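Local structure of DUF2235 domain-containing protein (Pseudomonas aeruginosa, 4O5P) at residues Thr481-Asp486 and Lys495-Asn500; Pro205-Leu210 and Tyr265-Leu270; Val711-Val716 and Leu810-Val815; Leu95-Ile100 and Glu444-Val449; Asp125-Thr130 and Leu174-Ser179. The protein acts as Tle1, a phospholipase effector of the type VI secretion system that probably hydrolyses membrane phospholipids of target cells. All blocks are in the same frame, centred on the assembly; numbering follows the deposited sequence.

Contact 1 (Thr481-Asp486 and Lys495-Asn500)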
# COMPACT_ATOMS: atom_id res chain seq x y z
N THR A 481 7.50 20.77 8.23
CA THR A 481 8.87 21.16 8.61
C THR A 481 8.81 22.34 9.58
O THR A 481 9.45 22.32 10.64
CB THR A 481 9.72 21.55 7.39
OG1 THR A 481 9.91 20.41 6.54
CG2 THR A 481 11.09 22.09 7.84
N ALA A 482 8.05 23.38 9.21
CA ALA A 482 7.87 24.55 10.07
C ALA A 482 7.39 24.15 11.47
O ALA A 482 7.90 24.65 12.46
CB ALA A 482 6.90 25.55 9.44
N TRP A 483 6.42 23.23 11.54
CA TRP A 483 5.95 22.74 12.84
C TRP A 483 7.04 22.00 13.62
O TRP A 483 7.14 22.15 14.85
CB TRP A 483 4.75 21.82 12.64
CG TRP A 483 4.23 21.17 13.90
CD1 TRP A 483 3.26 21.66 14.74
CD2 TRP A 483 4.61 19.89 14.44
NE1 TRP A 483 3.02 20.76 15.77
CE2 TRP A 483 3.85 19.68 15.61
CE3 TRP A 483 5.54 18.92 14.05
CZ2 TRP A 483 3.98 18.53 16.39
CZ3 TRP A 483 5.67 17.78 14.82
CH2 TRP A 483 4.89 17.59 15.97
N ARG A 484 7.84 21.20 12.93
CA ARG A 484 8.96 20.50 13.57
C ARG A 484 10.04 21.45 14.07
O ARG A 484 10.68 21.15 15.07
CB ARG A 484 9.61 19.47 12.63
CG ARG A 484 8.74 18.27 12.30
CD ARG A 484 9.32 17.47 11.12
NE ARG A 484 8.35 16.45 10.74
CZ ARG A 484 8.18 16.01 9.50
NH1 ARG A 484 8.94 16.49 8.52
NH2 ARG A 484 7.27 15.10 9.26
N ILE A 485 10.26 22.58 13.40
CA ILE A 485 11.30 23.50 13.87
C ILE A 485 11.00 23.93 15.32
O ILE A 485 11.92 24.08 16.15
CB ILE A 485 11.45 24.74 12.95
CG1 ILE A 485 12.02 24.34 11.58
CG2 ILE A 485 12.37 25.79 13.59
CD1 ILE A 485 11.86 25.43 10.52
N ASP A 486 9.73 24.10 15.64
CA ASP A 486 9.37 24.39 17.03
C ASP A 486 9.26 23.15 17.90
O ASP A 486 9.94 23.06 18.91
CB ASP A 486 8.11 25.26 17.13
CG ASP A 486 7.84 25.68 18.55
OD1 ASP A 486 7.12 24.94 19.27
OD2 ASP A 486 8.35 26.75 18.96
N LYS A 495 7.28 19.94 25.32
CA LYS A 495 6.13 20.44 24.56
C LYS A 495 4.86 19.84 25.15
O LYS A 495 4.87 18.75 25.72
CB LYS A 495 6.25 20.12 23.07
CG LYS A 495 7.45 20.73 22.38
CD LYS A 495 7.36 22.25 22.24
CE LYS A 495 8.77 22.81 21.98
NZ LYS A 495 8.79 24.24 21.61
N ALA A 496 3.76 20.57 25.02
CA ALA A 496 2.48 20.17 25.60
C ALA A 496 2.04 18.80 25.13
O ALA A 496 1.69 17.94 25.94
CB ALA A 496 1.39 21.21 25.30
N PHE A 497 2.05 18.58 23.82
CA PHE A 497 1.47 17.34 23.29
C PHE A 497 2.24 16.09 23.74
O PHE A 497 1.64 15.03 23.98
CB PHE A 497 1.27 17.40 21.76
CG PHE A 497 2.45 16.92 20.95
CD1 PHE A 497 3.49 17.77 20.65
CD2 PHE A 497 2.49 15.61 20.49
CE1 PHE A 497 4.57 17.32 19.91
CE2 PHE A 497 3.56 15.15 19.75
CZ PHE A 497 4.60 16.01 19.45
N PHE A 498 3.55 16.24 23.88
CA PHE A 498 4.40 15.12 24.22
C PHE A 498 4.06 14.54 25.59
O PHE A 498 4.32 13.37 25.86
CB PHE A 498 5.87 15.51 24.16
CG PHE A 498 6.79 14.36 24.40
CD1 PHE A 498 7.07 13.46 23.38
CD2 PHE A 498 7.35 14.14 25.65
CE1 PHE A 498 7.90 12.37 23.59
CE2 PHE A 498 8.18 13.03 25.88
CZ PHE A 498 8.46 12.15 24.82
N ALA A 499 3.48 15.37 26.45
CA ALA A 499 3.14 14.93 27.79
C ALA A 499 2.04 13.88 27.75
O ALA A 499 1.90 13.10 28.69
CB ALA A 499 2.75 16.10 28.68
N ASN A 500 1.26 13.86 26.66
CA ASN A 500 0.17 12.90 26.57
C ASN A 500 0.47 11.69 25.68
O ASN A 500 -0.43 10.91 25.34
CB ASN A 500 -1.14 13.58 26.16
CG ASN A 500 -1.62 14.57 27.20
OD1 ASN A 500 -1.38 14.40 28.40
ND2 ASN A 500 -2.29 15.62 26.75
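Asp486 and Lys495 form a buried salt bridge, backed by an aromatic pair, between the last turns of helix 469-487 and the loop that follows it. Lys495 NZ lies 3.0 Å from Asp486 OD1 and meets this oxygen from above the carboxylate plane, 54° out of it. The same ammonium makes a weak bond of 3.2 Å to Asp486 O, so it grips both the side chain and the main chain of one residue near the helix end. A bend at the second torsion of Lys495 (chi2 -69°), followed by an extended end, brings the ammonium to Asp486. The ammonium is shared with Asp642, whose backbone N binds the other oxygen of Asp486. With two aspartates beside it, the buried ammonium probably keeps its charge. The aromatic pair lies beside these charges: Trp483 CZ2 approaches Phe497 CE1 to 3.8 Å, with the six-membered ring of Trp483 and the Phe497 ring inclined at 48°. The indole nitrogen of Trp483 turns to Asp656, a bond that helps hold the indole in this orientation. Elsewhere on the same helix, Ala482 and Ile485 pack against helix 616-637, and Arg484 and Ile485 against helix 571-587, which Phe498 also reaches.

Contact 2 (Pro205-Leu210 and Tyr265-Leu270)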
# COMPACT_ATOMS: atom_id res chain seq x y z
N PRO A 205 -11.21 -23.22 -16.49
CA PRO A 205 -12.16 -24.31 -16.25
C PRO A 205 -13.40 -23.85 -15.49
O PRO A 205 -14.52 -24.22 -15.86
CB PRO A 205 -11.35 -25.27 -15.37
CG PRO A 205 -9.96 -25.07 -15.79
CD PRO A 205 -9.85 -23.58 -16.05
N LYS A 206 -13.20 -23.06 -14.44
CA LYS A 206 -14.32 -22.55 -13.67
C LYS A 206 -15.18 -21.56 -14.48
O LYS A 206 -16.41 -21.66 -14.46
CB LYS A 206 -13.82 -21.92 -12.37
CG LYS A 206 -14.69 -22.22 -11.16
CD LYS A 206 -14.92 -23.69 -10.96
CE LYS A 206 -13.77 -24.37 -10.25
NZ LYS A 206 -13.86 -25.84 -10.44
N LEU A 207 -14.55 -20.64 -15.20
CA LEU A 207 -15.30 -19.67 -16.02
C LEU A 207 -16.15 -20.38 -17.08
O LEU A 207 -17.23 -19.91 -17.42
CB LEU A 207 -14.37 -18.67 -16.71
CG LEU A 207 -13.59 -17.74 -15.78
CD1 LEU A 207 -12.64 -16.87 -16.59
CD2 LEU A 207 -14.54 -16.89 -14.96
N LYS A 208 -15.66 -21.49 -17.60
CA LYS A 208 -16.42 -22.22 -18.59
C LYS A 208 -17.58 -22.96 -17.95
O LYS A 208 -18.69 -22.93 -18.48
CB LYS A 208 -15.53 -23.18 -19.38
CG LYS A 208 -14.64 -22.44 -20.39
CD LYS A 208 -13.70 -23.37 -21.12
CE LYS A 208 -12.82 -22.60 -22.09
NZ LYS A 208 -11.54 -23.32 -22.37
N GLU A 209 -17.34 -23.59 -16.80
CA GLU A 209 -18.40 -24.26 -16.05
C GLU A 209 -19.51 -23.27 -15.78
O GLU A 209 -20.69 -23.56 -15.97
CB GLU A 209 -17.91 -24.74 -14.69
CG GLU A 209 -17.15 -26.05 -14.65
CD GLU A 209 -16.66 -26.35 -13.24
OE1 GLU A 209 -17.41 -26.07 -12.27
OE2 GLU A 209 -15.53 -26.86 -13.10
N LEU A 210 -19.13 -22.09 -15.32
CA LEU A 210 -20.09 -21.08 -14.90
C LEU A 210 -20.87 -20.54 -16.08
O LEU A 210 -22.08 -20.29 -15.98
CB LEU A 210 -19.38 -19.94 -14.16
CG LEU A 210 -18.68 -20.40 -12.87
CD1 LEU A 210 -18.16 -19.23 -12.04
CD2 LEU A 210 -19.59 -21.27 -12.05
N TYR A 265 -16.77 -5.90 -21.77
CA TYR A 265 -16.11 -6.69 -20.77
C TYR A 265 -17.10 -7.70 -20.21
O TYR A 265 -18.20 -7.36 -19.79
CB TYR A 265 -15.51 -5.76 -19.70
CG TYR A 265 -14.65 -4.69 -20.32
CD1 TYR A 265 -15.20 -3.49 -20.75
CD2 TYR A 265 -13.29 -4.89 -20.51
CE1 TYR A 265 -14.42 -2.51 -21.35
CE2 TYR A 265 -12.49 -3.91 -21.10
CZ TYR A 265 -13.08 -2.72 -21.52
OH TYR A 265 -12.31 -1.73 -22.11
N ARG A 266 -16.70 -8.97 -20.26
CA ARG A 266 -17.56 -10.04 -19.81
C ARG A 266 -16.79 -11.05 -18.98
O ARG A 266 -15.61 -11.30 -19.23
CB ARG A 266 -18.28 -10.71 -20.99
CG ARG A 266 -19.44 -9.85 -21.49
CD ARG A 266 -20.06 -10.34 -22.77
NE ARG A 266 -21.01 -9.34 -23.27
CZ ARG A 266 -22.31 -9.30 -22.97
NH1 ARG A 266 -22.85 -10.22 -22.18
NH2 ARG A 266 -23.07 -8.35 -23.48
N PHE A 267 -17.49 -11.61 -18.00
CA PHE A 267 -16.95 -12.55 -17.04
C PHE A 267 -17.91 -13.73 -17.08
O PHE A 267 -19.02 -13.66 -16.53
CB PHE A 267 -16.97 -11.90 -15.65
CG PHE A 267 -16.37 -12.75 -14.56
CD1 PHE A 267 -17.16 -13.64 -13.85
CD2 PHE A 267 -15.02 -12.63 -14.23
CE1 PHE A 267 -16.62 -14.41 -12.83
CE2 PHE A 267 -14.47 -13.39 -13.21
CZ PHE A 267 -15.27 -14.29 -12.51
N ALA A 268 -17.48 -14.79 -17.75
CA ALA A 268 -18.35 -15.95 -17.99
C ALA A 268 -19.66 -15.54 -18.69
O ALA A 268 -20.75 -16.02 -18.35
CB ALA A 268 -18.62 -16.69 -16.69
N GLY A 269 -19.56 -14.65 -19.67
CA GLY A 269 -20.71 -14.22 -20.45
C GLY A 269 -21.37 -12.97 -19.92
O GLY A 269 -22.01 -12.23 -20.68
N LEU A 270 -21.21 -12.74 -18.61
CA LEU A 270 -21.90 -11.66 -17.91
C LEU A 270 -21.14 -10.34 -18.05
O LEU A 270 -19.92 -10.31 -17.84
CB LEU A 270 -22.00 -11.99 -16.42
CG LEU A 270 -22.87 -13.13 -15.91
CD1 LEU A 270 -22.62 -13.31 -14.42
CD2 LEU A 270 -24.35 -12.86 -16.17
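Apolar packing joins Leu207 and Leu210 of helix 195-219 to Phe267 and Ala268 of the turn 267-270. Methyl CD2 of Leu207 stands over one face of the Phe267 ring in a CH-pi contact, 3.9 Å from the centroid and 20° off the normal. It is displaced toward the rim, with CZ its nearest ring atom at 3.6 Å. The Phe267 side chain leaves with CG opposite the backbone N (chi1 -177°), which turns one face of the ring to Leu207 CD2. Ala268 CB points at the helix and rests 3.6 Å from Leu207 O and 4.2 Å from Leu210 CB. Leu153 and Leu157 of helix 139-162 lie against Phe267 and Leu210 respectively.

No hydrogen bond crosses between the two segments; polar bonds instead shape each partner. In the turn, Phe267 and Leu270 exchange two backbone bonds, and Arg266 NH1 reaches Gly269 O at 2.6 Å, with the acceptor in the guanidinium plane. On the helix, Lys206 NZ and Glu209 OE2 form a salt bridge whose hydrogen bond is weak.

Phe267 to Leu270 is a type I' turn, with Ala268 and Gly269 both at positive phi. It closes a beta hairpin with a two-residue loop, between strands 266-267 and 270-280 of the mixed sheet, in keeping with the alpha/beta-hydrolase clan to which the catalytic domain is assigned, whose helices flank such a sheet.

Contact 3 (Val711-Val716 and Leu810-Val815)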
# COMPACT_ATOMS: atom_id res chain seq x y z
N VAL A 711 26.78 -11.33 -13.02
CA VAL A 711 26.28 -12.64 -12.63
C VAL A 711 24.90 -12.51 -11.99
O VAL A 711 24.59 -11.48 -11.39
CB VAL A 711 27.25 -13.34 -11.65
CG1 VAL A 711 27.15 -12.72 -10.26
CG2 VAL A 711 26.95 -14.81 -11.58
N MSE A 712 24.06 -13.54 -12.13
CA MSE A 712 22.80 -13.60 -11.38
C MSE A 712 23.06 -14.17 -9.99
O MSE A 712 23.84 -15.11 -9.83
CB MSE A 712 21.76 -14.47 -12.10
CG MSE A 712 21.21 -13.89 -13.40
SE MSE A 712 20.05 -12.32 -13.21
CE MSE A 712 18.63 -13.15 -12.15
N LEU A 713 22.42 -13.60 -8.99
CA LEU A 713 22.58 -14.08 -7.62
C LEU A 713 21.35 -13.70 -6.79
O LEU A 713 20.76 -12.63 -7.00
CB LEU A 713 23.85 -13.49 -6.99
CG LEU A 713 24.63 -14.36 -5.99
CD1 LEU A 713 25.21 -15.56 -6.69
CD2 LEU A 713 25.75 -13.58 -5.30
N ALA A 714 20.98 -14.56 -5.85
CA ALA A 714 19.78 -14.33 -5.04
C ALA A 714 19.91 -13.07 -4.19
O ALA A 714 18.93 -12.34 -4.01
CB ALA A 714 19.46 -15.55 -4.15
N SER A 715 21.12 -12.82 -3.70
CA SER A 715 21.42 -11.66 -2.85
C SER A 715 22.75 -11.06 -3.25
O SER A 715 23.73 -11.79 -3.45
CB SER A 715 21.48 -12.05 -1.37
OG SER A 715 20.27 -11.73 -0.70
N VAL A 716 22.80 -9.74 -3.33
CA VAL A 716 24.01 -9.05 -3.77
C VAL A 716 24.41 -7.92 -2.82
O VAL A 716 23.66 -6.96 -2.61
CB VAL A 716 23.82 -8.46 -5.19
CG1 VAL A 716 25.00 -7.56 -5.55
CG2 VAL A 716 23.67 -9.57 -6.21
N LEU A 810 29.58 -22.67 -4.43
CA LEU A 810 29.48 -23.69 -3.39
C LEU A 810 28.60 -23.19 -2.24
O LEU A 810 27.66 -23.89 -1.79
CB LEU A 810 30.88 -24.06 -2.90
CG LEU A 810 30.93 -24.99 -1.69
CD1 LEU A 810 30.25 -26.30 -2.06
CD2 LEU A 810 32.37 -25.23 -1.26
N ALA A 811 28.88 -21.97 -1.78
CA ALA A 811 28.08 -21.39 -0.68
C ALA A 811 26.60 -21.23 -1.05
O ALA A 811 25.71 -21.66 -0.30
CB ALA A 811 28.66 -20.05 -0.26
N GLN A 812 26.35 -20.61 -2.19
CA GLN A 812 25.00 -20.42 -2.71
C GLN A 812 24.25 -21.74 -2.87
O GLN A 812 23.07 -21.85 -2.51
CB GLN A 812 25.05 -19.69 -4.05
CG GLN A 812 25.38 -18.21 -3.95
CD GLN A 812 24.29 -17.41 -3.25
OE1 GLN A 812 23.15 -17.33 -3.73
NE2 GLN A 812 24.63 -16.83 -2.11
N GLN A 813 24.93 -22.75 -3.41
CA GLN A 813 24.37 -24.09 -3.61
C GLN A 813 23.97 -24.72 -2.29
O GLN A 813 22.96 -25.44 -2.22
CB GLN A 813 25.38 -25.02 -4.27
CG GLN A 813 25.36 -25.07 -5.79
CD GLN A 813 26.59 -25.76 -6.35
OE1 GLN A 813 27.52 -26.09 -5.62
NE2 GLN A 813 26.60 -25.96 -7.66
N THR A 814 24.78 -24.51 -1.26
CA THR A 814 24.48 -25.13 0.04
C THR A 814 23.12 -24.66 0.56
O THR A 814 22.30 -25.47 0.99
CB THR A 814 25.61 -24.92 1.06
OG1 THR A 814 26.81 -25.53 0.56
CG2 THR A 814 25.25 -25.55 2.39
N VAL A 815 22.87 -23.35 0.50
CA VAL A 815 21.55 -22.82 0.83
C VAL A 815 20.48 -23.37 -0.11
O VAL A 815 19.47 -23.93 0.33
CB VAL A 815 21.52 -21.28 0.75
CG1 VAL A 815 20.21 -20.75 1.30
CG2 VAL A 815 22.69 -20.70 1.52
O HOH W 1 21.84 -17.21 -5.98
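Gln812 OE1 and the backbone N of Ala714 are joined by a single water, which donates to Gln812 OE1 at 2.6 Å and accepts from Ala714 N at 2.8 Å. The two protein atoms stand 4.1 Å apart, too far for a direct bond, so the water completes the polar link between the helix and the loop that leads into strand 715-723.

Apolar contact flanks this bridge. Leu713 CD1 meets Gln812 CG at 3.8 Å, and Leu713 CG comes up beside the amide, so the leucine runs aslant the aliphatic part of the glutamine. Gln812 is folded at its second torsion (chi2 -66°), which brings the amide up to Leu713 CG and CD1 and its oxygen to the water. Leu795 of helix 795-798 touches both Leu713 and Gln812, and Asp754 and Leu756 also border the glutamine.

One turn of the helix is tied within itself: Leu810 O accepts from both the N and the OG1 of Thr814, OG1 at 3.0 Å, and the two donors approach from opposite faces of the carbonyl plane.

The arrangement is a water-mediated docking of a C-terminal helix, 803-814, onto the chain entering strand 715-723, the middle strand of a three-stranded antiparallel sheet.

Contact 4 (Leu95-Ile100 and Glu444-Val449)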
# COMPACT_ATOMS: atom_id res chain seq x y z
N LEU A 95 -14.75 0.25 6.04
CA LEU A 95 -15.67 0.24 4.90
C LEU A 95 -16.24 -1.14 4.59
O LEU A 95 -17.38 -1.26 4.13
CB LEU A 95 -14.99 0.82 3.66
CG LEU A 95 -14.73 2.32 3.74
CD1 LEU A 95 -13.84 2.77 2.60
CD2 LEU A 95 -16.07 3.07 3.74
N ILE A 96 -15.43 -2.18 4.84
CA ILE A 96 -15.89 -3.56 4.71
C ILE A 96 -16.92 -3.91 5.81
O ILE A 96 -17.95 -4.50 5.53
CB ILE A 96 -14.71 -4.54 4.69
CG1 ILE A 96 -13.93 -4.39 3.37
CG2 ILE A 96 -15.20 -5.98 4.84
CD1 ILE A 96 -14.75 -4.76 2.15
N HIS A 97 -16.64 -3.52 7.05
CA HIS A 97 -17.57 -3.71 8.15
C HIS A 97 -18.93 -3.06 7.84
O HIS A 97 -19.97 -3.61 8.19
CB HIS A 97 -17.04 -3.05 9.44
CG HIS A 97 -15.75 -3.63 9.94
ND1 HIS A 97 -14.95 -2.97 10.84
CD2 HIS A 97 -15.14 -4.81 9.68
CE1 HIS A 97 -13.90 -3.72 11.12
NE2 HIS A 97 -13.98 -4.84 10.42
N ALA A 98 -18.90 -1.90 7.20
CA ALA A 98 -20.12 -1.15 6.85
C ALA A 98 -20.70 -1.53 5.49
O ALA A 98 -21.68 -0.94 5.03
CB ALA A 98 -19.84 0.35 6.88
N SER A 99 -20.07 -2.51 4.83
CA SER A 99 -20.58 -3.00 3.55
C SER A 99 -21.56 -4.17 3.74
O SER A 99 -21.43 -4.98 4.66
CB SER A 99 -19.43 -3.41 2.62
OG SER A 99 -18.78 -2.28 2.04
N ILE A 100 -22.55 -4.24 2.86
CA ILE A 100 -23.53 -5.32 2.86
C ILE A 100 -22.94 -6.53 2.13
O ILE A 100 -22.18 -6.36 1.18
CB ILE A 100 -24.82 -4.83 2.17
CG1 ILE A 100 -25.38 -3.62 2.92
CG2 ILE A 100 -25.86 -5.95 2.06
CD1 ILE A 100 -26.35 -2.78 2.10
N GLU A 444 -21.33 1.96 13.40
CA GLU A 444 -21.62 3.38 13.36
C GLU A 444 -20.56 4.17 14.14
O GLU A 444 -20.12 5.24 13.72
CB GLU A 444 -23.03 3.67 13.89
CG GLU A 444 -23.31 5.16 14.11
CD GLU A 444 -24.78 5.53 13.96
OE1 GLU A 444 -25.64 4.62 13.97
OE2 GLU A 444 -25.06 6.74 13.80
N ALA A 445 -20.12 3.63 15.27
CA ALA A 445 -19.12 4.32 16.08
C ALA A 445 -17.77 4.27 15.39
O ALA A 445 -16.89 5.08 15.67
CB ALA A 445 -19.04 3.73 17.48
N GLU A 446 -17.61 3.31 14.47
CA GLU A 446 -16.36 3.24 13.72
C GLU A 446 -16.20 4.39 12.73
O GLU A 446 -15.11 4.59 12.18
CB GLU A 446 -16.19 1.88 13.03
CG GLU A 446 -15.78 0.74 13.96
CD GLU A 446 -15.44 -0.55 13.22
OE1 GLU A 446 -15.70 -0.62 12.00
OE2 GLU A 446 -14.92 -1.49 13.86
N PHE A 447 -17.28 5.14 12.51
CA PHE A 447 -17.28 6.23 11.55
C PHE A 447 -17.42 7.61 12.22
O PHE A 447 -17.62 8.61 11.53
CB PHE A 447 -18.42 6.05 10.54
CG PHE A 447 -18.14 5.02 9.46
CD1 PHE A 447 -18.19 3.66 9.75
CD2 PHE A 447 -17.81 5.42 8.18
CE1 PHE A 447 -17.93 2.72 8.76
CE2 PHE A 447 -17.54 4.49 7.18
CZ PHE A 447 -17.60 3.14 7.46
N SER A 448 -17.31 7.65 13.55
CA SER A 448 -17.49 8.91 14.30
C SER A 448 -16.44 9.98 13.98
O SER A 448 -15.24 9.69 13.90
CB SER A 448 -17.44 8.65 15.81
OG SER A 448 -18.61 8.02 16.27
N VAL A 449 -16.90 11.22 13.81
CA VAL A 449 -16.00 12.38 13.71
C VAL A 449 -16.45 13.43 14.72
O VAL A 449 -17.62 13.79 14.74
CB VAL A 449 -16.05 13.01 12.31
CG1 VAL A 449 -15.32 14.36 12.31
CG2 VAL A 449 -15.47 12.09 11.30
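His97 and Glu446 meet nearly at a right angle, the carboxylate reaching the edge of the imidazole and not its face. ND1 of His97 donates to OE1 of Glu446 at 2.7 Å in an almost straight bond (170°), with the oxygen in the ring plane and using its syn lone pair. The ring and carboxylate planes are nevertheless 40° apart. Beyond CG the glutamate chain is extended (chi2 -172°), which carries its oxygens across to the helix.

Phe447, the next residue, turns its ring to two apolar partners. Leu95 CD2 comes to the ring edge, 4.0 Å from CE2, whereas Ala98 CB lies obliquely 3.6 Å from CE1. Ser99 OG bonds to Leu95 O at 2.7 Å, just past the end of helix 91-97, and Leu407 of helix 403-416 backs the phenylalanine.

The other nitrogen of His97 is bonded to Asp78. A carboxylate at each nitrogen should hold the ring's rotation and would probably favour the doubly protonated imidazolium.

Contact 5 (Asp125-Thr130 and Leu174-Ser179)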
# COMPACT_ATOMS: atom_id res chain seq x y z
N ASP A 125 -5.63 -18.31 3.61
CA ASP A 125 -6.19 -18.63 2.30
C ASP A 125 -5.15 -18.73 1.19
O ASP A 125 -5.39 -19.38 0.16
CB ASP A 125 -7.27 -17.61 1.90
CG ASP A 125 -8.47 -17.62 2.83
OD1 ASP A 125 -8.29 -17.90 4.04
OD2 ASP A 125 -9.60 -17.33 2.36
N ILE A 126 -4.01 -18.07 1.38
CA ILE A 126 -2.91 -18.14 0.42
C ILE A 126 -1.68 -18.81 1.06
O ILE A 126 -0.56 -18.72 0.54
CB ILE A 126 -2.53 -16.74 -0.11
CG1 ILE A 126 -2.14 -15.81 1.04
CG2 ILE A 126 -3.70 -16.14 -0.93
CD1 ILE A 126 -1.31 -14.62 0.60
N LYS A 127 -1.93 -19.48 2.18
CA LYS A 127 -0.91 -20.21 2.94
C LYS A 127 0.28 -19.36 3.39
O LYS A 127 1.41 -19.84 3.45
CB LYS A 127 -0.44 -21.46 2.18
CG LYS A 127 -1.53 -22.50 2.03
CD LYS A 127 -1.04 -23.74 1.29
CE LYS A 127 -0.82 -23.44 -0.17
NZ LYS A 127 -0.96 -24.68 -0.97
N GLU A 128 0.01 -18.09 3.69
CA GLU A 128 1.01 -17.20 4.25
C GLU A 128 0.83 -17.30 5.75
O GLU A 128 -0.08 -16.69 6.31
CB GLU A 128 0.75 -15.76 3.79
CG GLU A 128 1.80 -14.74 4.23
CD GLU A 128 1.74 -13.48 3.39
OE1 GLU A 128 1.44 -13.60 2.18
OE2 GLU A 128 1.99 -12.38 3.92
N PHE A 129 1.68 -18.09 6.40
CA PHE A 129 1.46 -18.41 7.81
C PHE A 129 2.31 -17.61 8.80
O PHE A 129 2.10 -17.69 10.01
CB PHE A 129 1.58 -19.91 8.02
CG PHE A 129 0.48 -20.70 7.37
CD1 PHE A 129 -0.84 -20.44 7.68
CD2 PHE A 129 0.77 -21.70 6.45
CE1 PHE A 129 -1.88 -21.17 7.09
CE2 PHE A 129 -0.25 -22.43 5.85
CZ PHE A 129 -1.58 -22.16 6.17
N THR A 130 3.27 -16.85 8.29
CA THR A 130 4.09 -16.00 9.15
C THR A 130 4.05 -14.54 8.71
O THR A 130 4.04 -14.24 7.52
CB THR A 130 5.57 -16.46 9.22
OG1 THR A 130 6.04 -16.79 7.91
CG2 THR A 130 5.71 -17.67 10.11
N LEU A 174 -5.77 -22.46 -6.71
CA LEU A 174 -5.97 -21.54 -7.82
C LEU A 174 -4.92 -20.45 -7.72
O LEU A 174 -4.21 -20.17 -8.69
CB LEU A 174 -7.38 -20.94 -7.78
CG LEU A 174 -8.49 -21.90 -8.19
CD1 LEU A 174 -9.82 -21.47 -7.60
CD2 LEU A 174 -8.61 -21.99 -9.70
N VAL A 175 -4.81 -19.88 -6.52
CA VAL A 175 -3.82 -18.84 -6.25
C VAL A 175 -2.42 -19.36 -6.57
O VAL A 175 -1.63 -18.66 -7.17
CB VAL A 175 -3.90 -18.35 -4.79
CG1 VAL A 175 -2.71 -17.42 -4.45
CG2 VAL A 175 -5.22 -17.64 -4.54
N GLU A 176 -2.13 -20.61 -6.19
CA GLU A 176 -0.82 -21.20 -6.51
C GLU A 176 -0.58 -21.36 -8.01
O GLU A 176 0.53 -21.10 -8.50
CB GLU A 176 -0.67 -22.56 -5.84
CG GLU A 176 -0.43 -22.52 -4.34
CD GLU A 176 -0.16 -23.90 -3.79
OE1 GLU A 176 -0.74 -24.87 -4.32
OE2 GLU A 176 0.65 -24.01 -2.85
N GLU A 177 -1.60 -21.82 -8.73
CA GLU A 177 -1.55 -21.99 -10.19
C GLU A 177 -1.38 -20.68 -10.95
O GLU A 177 -0.78 -20.66 -12.02
CB GLU A 177 -2.81 -22.68 -10.70
CG GLU A 177 -2.93 -24.16 -10.32
CD GLU A 177 -4.26 -24.77 -10.75
OE1 GLU A 177 -4.84 -24.31 -11.76
OE2 GLU A 177 -4.74 -25.69 -10.06
N MSE A 178 -1.93 -19.58 -10.40
CA MSE A 178 -1.85 -18.27 -11.06
C MSE A 178 -0.51 -17.54 -10.79
O MSE A 178 -0.16 -16.60 -11.49
CB MSE A 178 -3.04 -17.38 -10.66
CG MSE A 178 -4.43 -17.95 -10.99
SE MSE A 178 -5.86 -17.39 -9.77
CE MSE A 178 -6.28 -15.67 -10.60
N SER A 179 0.24 -17.98 -9.77
CA SER A 179 1.50 -17.32 -9.39
C SER A 179 2.54 -17.34 -10.50
O SER A 179 2.52 -18.21 -11.38
CB SER A 179 2.10 -17.99 -8.14
OG SER A 179 3.29 -17.33 -7.70
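The carboxylate of Glu176 is met from above its plane by Lys127 NZ, 68° out of it and 2.6 Å from OE2. This salt bridge leans on one oxygen; OE1 is 3.4 Å from Lys127 NZ. The other flat group is the ring of Phe129, which takes the backbone CA of Lys127 over one face, 3.7 Å above the plane and offset toward the rim. The lysine thus has its base over the Phe129 ring and its ammonium at Glu176 OE2. It runs straight to CD and then bends (chi3 -71°), carrying the ammonium across the glutamate at about a right angle. Both charged residues are exposed, so solvent probably tempers the pairing.

Next to the salt bridge along the chain, Ile126 CG2 touches Val175 CG1 at 3.9 Å, the apolar half of the contact. The positive phi of Lys127 fits a G1 beta bulge at Lys127 and Glu128.

Segment 125-130 belongs to the loop between strand 111-116 and helix 139-162, and it meets the last turns of helix 168-178. Ile126 also lies on Asn144 and Arg145 of helix 139-162, Arg145 is salt-bridged to Glu128, and Met178, a selenomethionine, packs against helix 195-219.

Overall arrangement
Contact 5 is the first to close along the chain, and contact 2 follows it; both are nested within the long loop closed by contact 4. Helices 139-162 and 195-219 connect contacts 2 and 5, whose nearest atoms are about 6 Å apart. Contact 4, about 33 Å from contact 2 between centres, brings the chain at the end of helix 441-445 back to helix 91-97 beside the mixed sheet. Contacts 1 and 3 come later in the chain, their centres about 48 Å apart. Contacts 1 and 2 lie on opposite sides of the chain's centre. Contacts 2, 4 and 5 thus gather around the mixed sheet of the alpha/beta-hydrolase-like core, whereas contact 3 docks the last modelled helix on the loop into the three-stranded sheet.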